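Local coordinates for 5'-deoxynucleotidase (Pyrococcus horikoshii, PDB 2CQZ), which probably hydrolyses 2'-deoxyribonucleoside 5'-monophosphates to deoxynucleosides and phosphate as a metal-dependent HD-domain enzyme, at residues K15-M20 and I76-P81. Numbering follows the deposited sequence.
Sequences KRLPRM and IITDIP
From Leu17 to Met20 and from Thr78 to Pro81 the two backbones run side by side in nearly the same direction, 11° apart, with the CA atoms of Arg19 and Asp79 separated by 5.9 Å. Asp79 has the largest share of the contact, with Met20 close behind. It sits at the centre of an inverse gamma turn, closed by Ile80 N donating to Thr78 O, and with CG anti to its own N (chi1 177°) Asp79 reaches across to the other loop. There OD2 takes a weak, strongly bent hydrogen bond from Met20 N (3.0 Å, 124° at the hydrogen) and lies 3.3 Å from Arg19 CA. One water ties the backbones together as well, donating to Pro18 O and accepting from Asp79 N. The Arg19 guanidinium does not grip the carboxylate: the two planes are nearly parallel, yet OD2 lies well out of the guanidinium plane, 4.4 Å from NH1. Instead Arg19 NE forms a salt bridge with Glu31, and Asp79 OD1 one with Lys90, with Glu74 a like charge close by. Beyond the aspartate, Met20 CB packs on Pro81 CD at 3.8 Å; the Met20 side chain then bends at chi2 and chi3 and also packs on Thr78 of the second subunit. This joins the loop entering helix 20-24 to the turn leaving helix 74-77, within the HD domain. The Arg19 side chain comes about 4 Å from the nickel ion held by His36, His70, Asp71 and Asp127, but Asp79 is answered mainly by Lys90, so its electrostatic influence there through Arg19 is probably modest.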
# COMPACT_ATOMS: atom_id res chain seq x y z
N LYS A 15 3.84 15.31 -0.97
CA LYS A 15 2.70 14.40 -1.02
C LYS A 15 3.21 12.98 -1.03
O LYS A 15 2.54 12.07 -0.57
CB LYS A 15 1.86 14.63 -2.28
CG LYS A 15 1.18 15.98 -2.37
CD LYS A 15 0.32 16.08 -3.62
CE LYS A 15 -0.45 17.38 -3.62
NZ LYS A 15 -1.44 17.46 -4.71
N ARG A 16 4.43 12.79 -1.55
CA ARG A 16 5.01 11.46 -1.65
C ARG A 16 5.92 11.06 -0.51
O ARG A 16 6.15 9.88 -0.29
CB ARG A 16 5.81 11.31 -2.94
CG ARG A 16 5.02 11.57 -4.19
CD ARG A 16 5.78 11.08 -5.41
NE ARG A 16 6.94 11.91 -5.74
CZ ARG A 16 6.86 13.14 -6.24
NH1 ARG A 16 5.68 13.69 -6.47
NH2 ARG A 16 7.98 13.81 -6.53
N LEU A 17 6.48 12.05 0.18
CA LEU A 17 7.41 11.72 1.26
C LEU A 17 6.68 11.43 2.57
O LEU A 17 5.75 12.12 2.96
CB LEU A 17 8.36 12.90 1.44
CG LEU A 17 9.19 13.19 0.19
CD1 LEU A 17 9.88 14.55 0.25
CD2 LEU A 17 10.29 12.15 -0.05
N PRO A 18 7.09 10.35 3.23
CA PRO A 18 6.47 9.95 4.49
C PRO A 18 7.04 10.64 5.72
O PRO A 18 8.20 11.06 5.73
CB PRO A 18 6.74 8.45 4.53
CG PRO A 18 8.09 8.35 3.92
CD PRO A 18 7.97 9.28 2.72
N ARG A 19 6.22 10.78 6.76
CA ARG A 19 6.70 11.30 7.98
C ARG A 19 7.38 10.15 8.63
O ARG A 19 6.77 9.20 9.10
CB ARG A 19 5.48 11.72 8.81
CG ARG A 19 4.80 12.96 8.22
CD ARG A 19 5.23 14.26 8.92
NE ARG A 19 4.61 14.36 10.25
CZ ARG A 19 5.14 15.19 11.15
NH1 ARG A 19 6.18 15.95 10.86
NH2 ARG A 19 4.58 15.26 12.37
N MET A 20 8.71 10.18 8.57
CA MET A 20 9.54 9.07 9.02
C MET A 20 9.40 8.51 10.44
O MET A 20 9.53 7.31 10.64
CB MET A 20 11.01 9.39 8.73
CG MET A 20 11.29 9.75 7.26
SD MET A 20 11.18 8.37 6.07
CE MET A 20 12.78 7.58 6.27
N ILE A 76 13.17 18.61 -0.23
CA ILE A 76 14.47 18.21 -0.75
C ILE A 76 15.16 17.33 0.28
O ILE A 76 15.67 16.28 -0.04
CB ILE A 76 15.35 19.45 -1.05
CG1 ILE A 76 14.82 20.18 -2.29
CG2 ILE A 76 16.82 19.05 -1.24
CD1 ILE A 76 15.43 21.54 -2.48
N ILE A 77 15.14 17.76 1.54
CA ILE A 77 15.92 16.93 2.48
C ILE A 77 15.17 15.74 3.11
O ILE A 77 15.76 14.77 3.59
CB ILE A 77 16.73 17.66 3.63
CG1 ILE A 77 15.93 18.45 4.74
CG2 ILE A 77 18.00 18.36 3.20
CD1 ILE A 77 16.77 18.70 6.02
N THR A 78 13.85 15.64 2.98
CA THR A 78 13.05 14.51 3.45
C THR A 78 12.93 14.69 4.96
O THR A 78 13.75 15.39 5.57
CB THR A 78 13.67 13.11 3.17
OG1 THR A 78 14.71 12.84 4.11
CG2 THR A 78 14.22 13.02 1.76
N ASP A 79 11.91 14.09 5.56
CA ASP A 79 11.68 14.22 6.99
C ASP A 79 12.62 13.35 7.80
O ASP A 79 12.21 12.31 8.32
CB ASP A 79 10.22 13.87 7.30
CG ASP A 79 9.90 13.92 8.78
OD1 ASP A 79 10.42 14.82 9.48
OD2 ASP A 79 9.12 13.06 9.25
N ILE A 80 13.88 13.77 7.90
CA ILE A 80 14.88 13.02 8.65
C ILE A 80 14.39 12.93 10.09
O ILE A 80 14.21 13.94 10.75
CB ILE A 80 16.23 13.74 8.61
CG1 ILE A 80 16.70 13.84 7.16
CG2 ILE A 80 17.23 13.01 9.47
CD1 ILE A 80 17.87 14.78 6.96
N PRO A 81 14.16 11.71 10.58
CA PRO A 81 13.66 11.47 11.95
C PRO A 81 14.55 11.93 13.11
O PRO A 81 15.77 11.91 13.02
CB PRO A 81 13.41 9.95 11.95
CG PRO A 81 14.50 9.45 11.05
CD PRO A 81 14.49 10.44 9.91
O HOH W 1 10.56 11.81 3.98